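VIN1 (Oscarella pearsei, PDB 6BFI) probably binds actin filaments and may play a role in cell-cell adhesion, as a sponge homolog of vinculin. Local coordinates at residues Q362-A373 / I494-S503; F557-L568 / G605-N616. All coordinates share one frame; numbering follows the deposited sequence.

Contact 1: residues Q362-A373 / I494-S503; sequences QEIRKALAERVA and IDSLEFMKVS
Ala369 meets Glu498 and Phe499 where helix 362-373 crosses the first turns of helix 496-519 at -61°, an oblique helix-helix packing within the all-helical vinculin-family fold. Its small CB rests on Glu498 CB and Phe499 N, in keeping with an axis separation of 8.6 Å. Around it the packing is tight and apolar. Ile494, before the N-cap Asp495, sets CD1 against Leu368 CB at 3.6 Å, and its CG1 packs on Val372 CG2, the two side chains running in opposite directions. With CG anti to the backbone N (chi1 -173°), Phe499 brings CE2 of its ring 3.9 Å from Val372 CG1 and close to Ala373 CA. Val502 CG1 touches CG of Glu370, a residue whose carboxylate bonds to Thr314 on helix 312-338.

The other end, lined by the partly exposed Gln362, Arg365 and Lys366, is polar and looser. Arg365 NE forms a salt bridge with Asp495 OD2 (3.4 Å), guanidinium and carboxylate planes 55° apart, while NH1 pairs with Glu361. The Gln362-Glu498 bond is modelled so short that its detail is doubtful. The extended Lys366 chain crosses the Glu498 side chain at about a right angle: CD lies 3.2 Å from Glu498 OE1, but NZ ends 4.0 Å from that oxygen, beyond a salt bridge.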
loop_
_atom_site.group_PDB
_atom_site.type_symbol
_atom_site.label_atom_id
_atom_site.label_comp_id
_atom_site.label_asym_id
_atom_site.label_seq_id
_atom_site.Cartn_x
_atom_site.Cartn_y
_atom_site.Cartn_z
ATOM N N GLN A 362 23.883 3.754 -2.695
ATOM C CA GLN A 362 24.117 3.909 -1.262
ATOM C C GLN A 362 24.163 5.378 -0.865
ATOM O O GLN A 362 23.645 5.757 0.192
ATOM C CB GLN A 362 25.409 3.201 -0.856
ATOM C CG GLN A 362 25.622 3.133 0.651
ATOM C CD GLN A 362 24.505 2.387 1.365
ATOM O OE1 GLN A 362 23.911 1.459 0.816
ATOM N NE2 GLN A 362 24.212 2.795 2.593
ATOM N N GLU A 363 24.775 6.224 -1.699
ATOM C CA GLU A 363 24.823 7.647 -1.380
ATOM C C GLU A 363 23.448 8.294 -1.504
ATOM O O GLU A 363 23.163 9.274 -0.806
ATOM C CB GLU A 363 25.833 8.359 -2.280
ATOM C CG GLU A 363 26.884 9.171 -1.525
ATOM C CD GLU A 363 27.793 8.312 -0.657
ATOM O OE1 GLU A 363 27.379 7.932 0.460
ATOM O OE2 GLU A 363 28.924 8.014 -1.095
ATOM N N ILE A 364 22.590 7.772 -2.383
ATOM C CA ILE A 364 21.209 8.243 -2.438
ATOM C C ILE A 364 20.496 7.923 -1.130
ATOM O O ILE A 364 19.815 8.776 -0.541
ATOM C CB ILE A 364 20.481 7.632 -3.647
ATOM C CG1 ILE A 364 20.987 8.269 -4.942
ATOM C CG2 ILE A 364 18.978 7.801 -3.512
ATOM C CD1 ILE A 364 20.330 7.715 -6.189
ATOM N N ARG A 365 20.658 6.687 -0.644
ATOM C CA ARG A 365 20.092 6.338 0.656
ATOM C C ARG A 365 20.642 7.235 1.759
ATOM O O ARG A 365 19.898 7.664 2.652
ATOM C CB ARG A 365 20.365 4.868 0.970
ATOM C CG ARG A 365 19.564 3.904 0.119
ATOM C CD ARG A 365 19.459 2.544 0.781
ATOM N NE ARG A 365 20.720 1.813 0.735
ATOM C CZ ARG A 365 21.053 0.968 -0.236
ATOM N NH1 ARG A 365 20.215 0.749 -1.241
ATOM N NH2 ARG A 365 22.221 0.342 -0.201
ATOM N N LYS A 366 21.941 7.541 1.709
ATOM C CA LYS A 366 22.533 8.408 2.724
ATOM C C LYS A 366 21.956 9.817 2.648
ATOM O O LYS A 366 21.742 10.462 3.682
ATOM C CB LYS A 366 24.055 8.433 2.566
ATOM C CG LYS A 366 24.794 9.020 3.761
ATOM C CD LYS A 366 26.255 8.580 3.776
ATOM C CE LYS A 366 26.897 8.829 5.136
ATOM N NZ LYS A 366 28.243 8.195 5.254
ATOM N N ALA A 367 21.687 10.307 1.437
ATOM C CA ALA A 367 21.112 11.639 1.291
ATOM C C ALA A 367 19.698 11.690 1.852
ATOM O O ALA A 367 19.330 12.658 2.532
ATOM C CB ALA A 367 21.128 12.064 -0.176
ATOM N N LEU A 368 18.893 10.657 1.587
ATOM C CA LEU A 368 17.549 10.628 2.159
ATOM C C LEU A 368 17.598 10.546 3.680
ATOM O O LEU A 368 16.853 11.253 4.374
ATOM C CB LEU A 368 16.749 9.461 1.579
ATOM C CG LEU A 368 15.880 9.802 0.367
ATOM C CD1 LEU A 368 16.728 10.330 -0.782
ATOM C CD2 LEU A 368 15.065 8.591 -0.066
ATOM N N ALA A 369 18.478 9.697 4.218
ATOM C CA ALA A 369 18.635 9.624 5.666
ATOM C C ALA A 369 19.099 10.954 6.246
ATOM O O ALA A 369 18.767 11.283 7.390
ATOM C CB ALA A 369 19.615 8.512 6.037
ATOM N N GLU A 370 19.859 11.736 5.473
ATOM C CA GLU A 370 20.298 13.042 5.949
ATOM C C GLU A 370 19.145 14.038 5.961
ATOM O O GLU A 370 18.987 14.803 6.922
ATOM C CB GLU A 370 21.448 13.556 5.082
ATOM C CG GLU A 370 22.369 14.533 5.792
ATOM C CD GLU A 370 23.368 15.184 4.857
ATOM O OE1 GLU A 370 23.039 15.363 3.666
ATOM O OE2 GLU A 370 24.483 15.517 5.313
ATOM N N ARG A 371 18.328 14.043 4.903
ATOM C CA ARG A 371 17.126 14.872 4.901
ATOM C C ARG A 371 16.239 14.549 6.095
ATOM O O ARG A 371 15.711 15.457 6.748
ATOM C CB ARG A 371 16.350 14.681 3.598
ATOM C CG ARG A 371 16.778 15.607 2.469
ATOM C CD ARG A 371 16.291 17.032 2.695
ATOM N NE ARG A 371 14.834 17.127 2.658
ATOM C CZ ARG A 371 14.123 17.340 1.555
ATOM N NH1 ARG A 371 14.736 17.486 0.386
ATOM N NH2 ARG A 371 12.798 17.409 1.618
ATOM N N VAL A 372 16.071 13.262 6.402
ATOM C CA VAL A 372 15.258 12.891 7.557
ATOM C C VAL A 372 15.918 13.358 8.851
ATOM O O VAL A 372 15.249 13.885 9.748
ATOM C CB VAL A 372 14.998 11.377 7.562
ATOM C CG1 VAL A 372 14.287 10.961 8.838
ATOM C CG2 VAL A 372 14.185 10.995 6.343
ATOM N N ALA A 373 17.238 13.182 8.965
ATOM C CA ALA A 373 17.940 13.616 10.169
ATOM C C ALA A 373 17.813 15.119 10.390
ATOM O O ALA A 373 17.812 15.579 11.536
ATOM C CB ALA A 373 19.412 13.217 10.097
ATOM N N ILE A 494 13.309 4.496 5.604
ATOM C CA ILE A 494 14.695 4.945 5.550
ATOM C C ILE A 494 15.643 3.854 6.029
ATOM O O ILE A 494 15.330 3.086 6.948
ATOM C CB ILE A 494 14.846 6.238 6.373
ATOM C CG1 ILE A 494 14.465 7.449 5.523
ATOM C CG2 ILE A 494 16.250 6.389 6.939
ATOM C CD1 ILE A 494 15.247 7.546 4.238
ATOM N N ASP A 495 16.805 3.769 5.377
ATOM C CA ASP A 495 17.874 2.883 5.826
ATOM C C ASP A 495 18.382 3.342 7.185
ATOM O O ASP A 495 18.926 4.444 7.316
ATOM C CB ASP A 495 19.010 2.871 4.802
ATOM C CG ASP A 495 19.982 1.719 5.010
ATOM O OD1 ASP A 495 19.981 1.110 6.102
ATOM O OD2 ASP A 495 20.757 1.425 4.075
ATOM N N SER A 496 18.212 2.491 8.196
ATOM C CA SER A 496 18.444 2.923 9.569
ATOM C C SER A 496 19.930 3.067 9.873
ATOM O O SER A 496 20.324 3.964 10.628
ATOM C CB SER A 496 17.789 1.946 10.538
ATOM O OG SER A 496 16.379 1.966 10.383
ATOM N N LEU A 497 20.768 2.193 9.307
ATOM C CA LEU A 497 22.206 2.296 9.536
ATOM C C LEU A 497 22.747 3.633 9.047
ATOM O O LEU A 497 23.593 4.250 9.706
ATOM C CB LEU A 497 22.930 1.138 8.849
ATOM C CG LEU A 497 24.462 1.164 8.862
ATOM C CD1 LEU A 497 24.999 1.316 10.280
ATOM C CD2 LEU A 497 25.017 -0.092 8.214
ATOM N N GLU A 498 22.263 4.101 7.893
ATOM C CA GLU A 498 22.675 5.413 7.407
ATOM C C GLU A 498 22.205 6.520 8.343
ATOM O O GLU A 498 22.934 7.491 8.578
ATOM C CB GLU A 498 22.148 5.644 5.990
ATOM C CG GLU A 498 22.824 4.798 4.925
ATOM C CD GLU A 498 24.304 5.105 4.770
ATOM O OE1 GLU A 498 24.761 6.160 5.257
ATOM O OE2 GLU A 498 25.018 4.286 4.156
ATOM N N PHE A 499 20.990 6.390 8.890
ATOM C CA PHE A 499 20.519 7.368 9.868
ATOM C C PHE A 499 21.425 7.391 11.092
ATOM O O PHE A 499 21.731 8.463 11.626
ATOM C CB PHE A 499 19.073 7.065 10.274
ATOM C CG PHE A 499 18.449 8.124 11.150
ATOM C CD1 PHE A 499 18.625 8.103 12.527
ATOM C CD2 PHE A 499 17.680 9.136 10.596
ATOM C CE1 PHE A 499 18.057 9.075 13.331
ATOM C CE2 PHE A 499 17.104 10.114 11.396
ATOM C CZ PHE A 499 17.292 10.081 12.764
ATOM N N MET A 500 21.872 6.217 11.544
ATOM C CA MET A 500 22.738 6.160 12.716
ATOM C C MET A 500 24.120 6.727 12.422
ATOM O O MET A 500 24.733 7.342 13.303
ATOM C CB MET A 500 22.848 4.723 13.225
ATOM C CG MET A 500 21.526 4.128 13.685
ATOM S SD MET A 500 20.641 5.203 14.837
ATOM C CE MET A 500 19.139 4.262 15.102
ATOM N N LYS A 501 24.628 6.540 11.201
ATOM C CA LYS A 501 25.917 7.125 10.845
ATOM C C LYS A 501 25.822 8.645 10.761
ATOM O O LYS A 501 26.609 9.363 11.390
ATOM C CB LYS A 501 26.416 6.548 9.518
ATOM C CG LYS A 501 26.981 5.136 9.611
ATOM C CD LYS A 501 27.437 4.636 8.244
ATOM C CE LYS A 501 28.133 3.286 8.348
ATOM N NZ LYS A 501 28.476 2.733 7.008
ATOM N N VAL A 502 24.861 9.152 9.983
ATOM C CA VAL A 502 24.704 10.596 9.832
ATOM C C VAL A 502 24.456 11.251 11.185
ATOM O O VAL A 502 25.072 12.274 11.519
ATOM C CB VAL A 502 23.574 10.901 8.830
ATOM C CG1 VAL A 502 23.331 12.396 8.738
ATOM C CG2 VAL A 502 23.917 10.334 7.460
ATOM N N SER A 503 23.568 10.663 11.991
ATOM C CA SER A 503 23.304 11.194 13.324
ATOM C C SER A 503 24.532 11.107 14.223
ATOM O O SER A 503 24.745 11.990 15.060
ATOM C CB SER A 503 22.132 10.448 13.964
ATOM O OG SER A 503 20.945 10.618 13.212
#

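Contact 2: residues F557-L568 / G605-N616; sequences FVAKLSSASESL and GVAAVRSVIEDN
Next to Phe557, which stacks on Asn616 across the contact, the carbonyl oxygen of Val558 is gripped twice: Ser562 OG donates to Val558 O at 2.6 Å, and Ser562 N reaches it from the opposite face of the carbonyl plane. That bonding is internal to its helix; what joins helix 557-568 to helix 605-615 is mainly apolar packing. The two run antiparallel at 167°, their axes 8.4 Å apart, with knobs-into-holes packing. Val612 is one knob, seated among Phe557, Lys560, Leu561 and Ala564. Val609 is another, fitting among Leu561, Ala564, Ser565 and Leu568, where its CG1 meets Leu561 CD1 at 3.7 Å and its CG2 lies 3.8 Å from Ala564 CB. Further along, Gly605 has no side chain to bar Leu568, whose CD1 comes 3.7 Å from Gly605 CA while CD2 leans on Val606 CG2.

At the far end Phe557 CG lies anti to the backbone N (chi1 165°), which carries the ring under the amide of Asn616. The two planes are only 14° apart, and Asn616 CG sits 3.4 Å above the ring, offset toward its rim. Val612 CG1 approaches Phe557 CE1 obliquely at 3.7 Å, and Ile613 CA lies near the ring plane at the edge. Were Phe557 replaced by an alanine, a gap would probably open beside Val612 and the Asn616 amide would lose the flat surface it rests on. With neither a hydrogen bond nor a salt bridge shared between these two segments, their cohesion depends on close apolar fit and one amide-ring stack.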
loop_
_atom_site.group_PDB
_atom_site.type_symbol
_atom_site.label_atom_id
_atom_site.label_comp_id
_atom_site.label_asym_id
_atom_site.label_seq_id
_atom_site.Cartn_x
_atom_site.Cartn_y
_atom_site.Cartn_z
ATOM N N PHE A 557 18.793 -9.780 18.807
ATOM C CA PHE A 557 19.086 -8.456 18.269
ATOM C C PHE A 557 18.197 -7.392 18.903
ATOM O O PHE A 557 18.655 -6.274 19.172
ATOM C CB PHE A 557 18.930 -8.466 16.748
ATOM C CG PHE A 557 18.851 -7.098 16.135
ATOM C CD1 PHE A 557 19.944 -6.248 16.156
ATOM C CD2 PHE A 557 17.684 -6.664 15.527
ATOM C CE1 PHE A 557 19.870 -4.985 15.591
ATOM C CE2 PHE A 557 17.606 -5.407 14.957
ATOM C CZ PHE A 557 18.699 -4.566 14.989
ATOM N N VAL A 558 16.929 -7.721 19.157
ATOM C CA VAL A 558 16.034 -6.776 19.821
ATOM C C VAL A 558 16.503 -6.510 21.245
ATOM O O VAL A 558 16.393 -5.387 21.753
ATOM C CB VAL A 558 14.582 -7.297 19.785
ATOM C CG1 VAL A 558 13.662 -6.392 20.594
ATOM C CG2 VAL A 558 14.089 -7.400 18.349
ATOM N N ALA A 559 17.043 -7.534 21.908
ATOM C CA ALA A 559 17.544 -7.354 23.267
ATOM C C ALA A 559 18.787 -6.473 23.284
ATOM O O ALA A 559 18.894 -5.548 24.100
ATOM C CB ALA A 559 17.832 -8.714 23.903
ATOM N N LYS A 560 19.743 -6.745 22.390
ATOM C CA LYS A 560 20.950 -5.926 22.322
ATOM C C LYS A 560 20.611 -4.477 21.987
ATOM O O LYS A 560 21.103 -3.543 22.635
ATOM C CB LYS A 560 21.919 -6.501 21.286
ATOM C CG LYS A 560 22.509 -7.854 21.651
ATOM C CD LYS A 560 23.339 -8.411 20.500
ATOM C CE LYS A 560 24.017 -9.720 20.878
ATOM N NZ LYS A 560 24.760 -10.318 19.730
ATOM N N LEU A 561 19.764 -4.274 20.975
ATOM C CA LEU A 561 19.376 -2.920 20.597
ATOM C C LEU A 561 18.616 -2.225 21.719
ATOM O O LEU A 561 18.744 -1.007 21.894
ATOM C CB LEU A 561 18.534 -2.954 19.323
ATOM C CG LEU A 561 18.196 -1.594 18.717
ATOM C CD1 LEU A 561 19.466 -0.779 18.527
ATOM C CD2 LEU A 561 17.455 -1.763 17.399
ATOM N N SER A 562 17.826 -2.976 22.488
ATOM C CA SER A 562 17.146 -2.388 23.635
ATOM C C SER A 562 18.143 -1.967 24.705
ATOM O O SER A 562 17.976 -0.920 25.339
ATOM C CB SER A 562 16.126 -3.372 24.208
ATOM O OG SER A 562 15.112 -3.654 23.264
ATOM N N SER A 563 19.192 -2.765 24.918
ATOM C CA SER A 563 20.215 -2.380 25.883
ATOM C C SER A 563 20.942 -1.116 25.439
ATOM O O SER A 563 21.193 -0.218 26.252
ATOM C CB SER A 563 21.202 -3.527 26.094
ATOM O OG SER A 563 20.580 -4.617 26.753
ATOM N N ALA A 564 21.276 -1.020 24.149
ATOM C CA ALA A 564 21.971 0.169 23.658
ATOM C C ALA A 564 21.079 1.405 23.737
ATOM O O ALA A 564 21.519 2.472 24.180
ATOM C CB ALA A 564 22.454 -0.058 22.227
ATOM N N SER A 565 19.818 1.280 23.314
ATOM C CA SER A 565 18.923 2.433 23.326
ATOM C C SER A 565 18.613 2.879 24.751
ATOM O O SER A 565 18.587 4.080 25.040
ATOM C CB SER A 565 17.633 2.110 22.572
ATOM O OG SER A 565 16.847 1.170 23.280
ATOM N N GLU A 566 18.382 1.926 25.657
ATOM C CA GLU A 566 18.125 2.281 27.048
ATOM C C GLU A 566 19.350 2.920 27.691
ATOM O O GLU A 566 19.233 3.925 28.404
ATOM C CB GLU A 566 17.685 1.043 27.828
ATOM C CG GLU A 566 16.275 0.575 27.495
ATOM C CD GLU A 566 16.042 -0.883 27.848
ATOM O OE1 GLU A 566 17.035 -1.621 28.017
ATOM O OE2 GLU A 566 14.866 -1.290 27.953
ATOM N N SER A 567 20.535 2.356 27.439
ATOM C CA SER A 567 21.760 2.931 27.987
ATOM C C SER A 567 21.996 4.338 27.453
ATOM O O SER A 567 22.484 5.211 28.181
ATOM C CB SER A 567 22.951 2.028 27.665
ATOM O OG SER A 567 24.159 2.582 28.158
ATOM N N LEU A 568 21.661 4.579 26.185
ATOM C CA LEU A 568 21.799 5.924 25.636
ATOM C C LEU A 568 20.789 6.878 26.261
ATOM O O LEU A 568 21.125 8.022 26.587
ATOM C CB LEU A 568 21.637 5.893 24.116
ATOM C CG LEU A 568 21.571 7.249 23.408
ATOM C CD1 LEU A 568 22.831 8.057 23.671
ATOM C CD2 LEU A 568 21.349 7.070 21.914
ATOM N N GLY A 605 26.915 6.482 23.720
ATOM C CA GLY A 605 25.674 5.733 23.586
ATOM C C GLY A 605 25.194 5.651 22.148
ATOM O O GLY A 605 24.789 4.579 21.672
ATOM N N VAL A 606 25.232 6.779 21.433
ATOM C CA VAL A 606 24.871 6.767 20.017
ATOM C C VAL A 606 25.767 5.804 19.251
ATOM O O VAL A 606 25.296 5.019 18.414
ATOM C CB VAL A 606 24.937 8.189 19.430
ATOM C CG1 VAL A 606 24.784 8.150 17.916
ATOM C CG2 VAL A 606 23.860 9.064 20.052
ATOM N N ALA A 607 27.072 5.836 19.534
ATOM C CA ALA A 607 27.985 4.887 18.909
ATOM C C ALA A 607 27.595 3.447 19.219
ATOM O O ALA A 607 27.757 2.566 18.369
ATOM C CB ALA A 607 29.420 5.159 19.363
ATOM N N ALA A 608 27.074 3.191 20.422
ATOM C CA ALA A 608 26.663 1.835 20.774
ATOM C C ALA A 608 25.475 1.384 19.932
ATOM O O ALA A 608 25.474 0.272 19.386
ATOM C CB ALA A 608 26.330 1.756 22.264
ATOM N N VAL A 609 24.453 2.237 19.814
ATOM C CA VAL A 609 23.296 1.885 18.990
ATOM C C VAL A 609 23.725 1.652 17.544
ATOM O O VAL A 609 23.328 0.665 16.901
ATOM C CB VAL A 609 22.215 2.977 19.090
ATOM C CG1 VAL A 609 20.975 2.574 18.304
ATOM C CG2 VAL A 609 21.875 3.249 20.550
ATOM N N ARG A 610 24.553 2.560 17.014
ATOM C CA ARG A 610 25.089 2.394 15.669
ATOM C C ARG A 610 25.866 1.092 15.535
ATOM O O ARG A 610 25.864 0.479 14.463
ATOM C CB ARG A 610 25.981 3.587 15.314
ATOM C CG ARG A 610 26.405 3.655 13.855
ATOM C CD ARG A 610 27.790 3.056 13.616
ATOM N NE ARG A 610 28.832 3.745 14.374
ATOM C CZ ARG A 610 29.509 3.200 15.380
ATOM N NH1 ARG A 610 29.263 1.949 15.746
ATOM N NH2 ARG A 610 30.438 3.902 16.017
ATOM N N SER A 611 26.528 0.651 16.607
ATOM C CA SER A 611 27.286 -0.593 16.543
ATOM C C SER A 611 26.363 -1.803 16.503
ATOM O O SER A 611 26.650 -2.782 15.805
ATOM C CB SER A 611 28.243 -0.695 17.730
ATOM O OG SER A 611 28.791 -2.001 17.812
ATOM N N VAL A 612 25.261 -1.765 17.255
ATOM C CA VAL A 612 24.317 -2.880 17.224
ATOM C C VAL A 612 23.689 -3.000 15.840
ATOM O O VAL A 612 23.669 -4.082 15.232
ATOM C CB VAL A 612 23.248 -2.716 18.318
ATOM C CG1 VAL A 612 22.191 -3.801 18.190
ATOM C CG2 VAL A 612 23.893 -2.761 19.694
ATOM N N ILE A 613 23.184 -1.881 15.310
ATOM C CA ILE A 613 22.585 -1.914 13.979
ATOM C C ILE A 613 23.623 -2.313 12.936
ATOM O O ILE A 613 23.330 -3.069 12.000
ATOM C CB ILE A 613 21.936 -0.557 13.654
ATOM C CG1 ILE A 613 20.693 -0.352 14.528
ATOM C CG2 ILE A 613 21.592 -0.461 12.173
ATOM C CD1 ILE A 613 19.874 0.858 14.158
ATOM N N GLU A 614 24.859 -1.837 13.099
ATOM C CA GLU A 614 25.916 -2.146 12.143
ATOM C C GLU A 614 26.250 -3.633 12.148
ATOM O O GLU A 614 26.436 -4.238 11.086
ATOM C CB GLU A 614 27.158 -1.314 12.464
ATOM C CG GLU A 614 28.025 -0.972 11.266
ATOM C CD GLU A 614 29.171 -0.043 11.628
ATOM O OE1 GLU A 614 29.765 -0.220 12.714
ATOM O OE2 GLU A 614 29.469 0.871 10.832
ATOM N N ASP A 615 26.321 -4.238 13.334
ATOM C CA ASP A 615 26.620 -5.660 13.441
ATOM C C ASP A 615 25.451 -6.542 13.032
ATOM O O ASP A 615 25.661 -7.725 12.742
ATOM C CB ASP A 615 27.053 -6.004 14.868
ATOM C CG ASP A 615 28.374 -5.362 15.246
ATOM O OD1 ASP A 615 29.123 -4.962 14.328
ATOM O OD2 ASP A 615 28.667 -5.259 16.457
ATOM N N ASN A 616 24.231 -6.008 13.002
ATOM C CA ASN A 616 23.108 -6.764 12.460
ATOM C C ASN A 616 22.908 -6.540 10.964
ATOM O O ASN A 616 21.974 -7.107 10.387
ATOM C CB ASN A 616 21.820 -6.411 13.211
ATOM C CG ASN A 616 20.715 -7.436 13.003
ATOM O OD1 ASN A 616 19.777 -7.211 12.235
ATOM N ND2 ASN A 616 20.824 -8.570 13.686
#

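Following the chain from the N terminus, helix 344-375 supplies the first half of contact 1, and 120 mostly helical residues pass before 494-503 closes it. Contact 2 then opens on helix 555-569 and closes on helix 589-615 after a much shorter excursion of 36 residues. The two loops lie in series, neither nested nor crossed. Their centres are about 17 Å apart, and they touch directly: Met500 CE packs 3.6 Å from Ile613 CD1. Helix 524-550 also borders both, meeting Phe499 through Val544 and Val609 through Ala545. Contact 1 joins helix 344-375, with its neighbours 312-338 and 399-427, to helix 496-519, which in turn packs on helix 589-615 of contact 2.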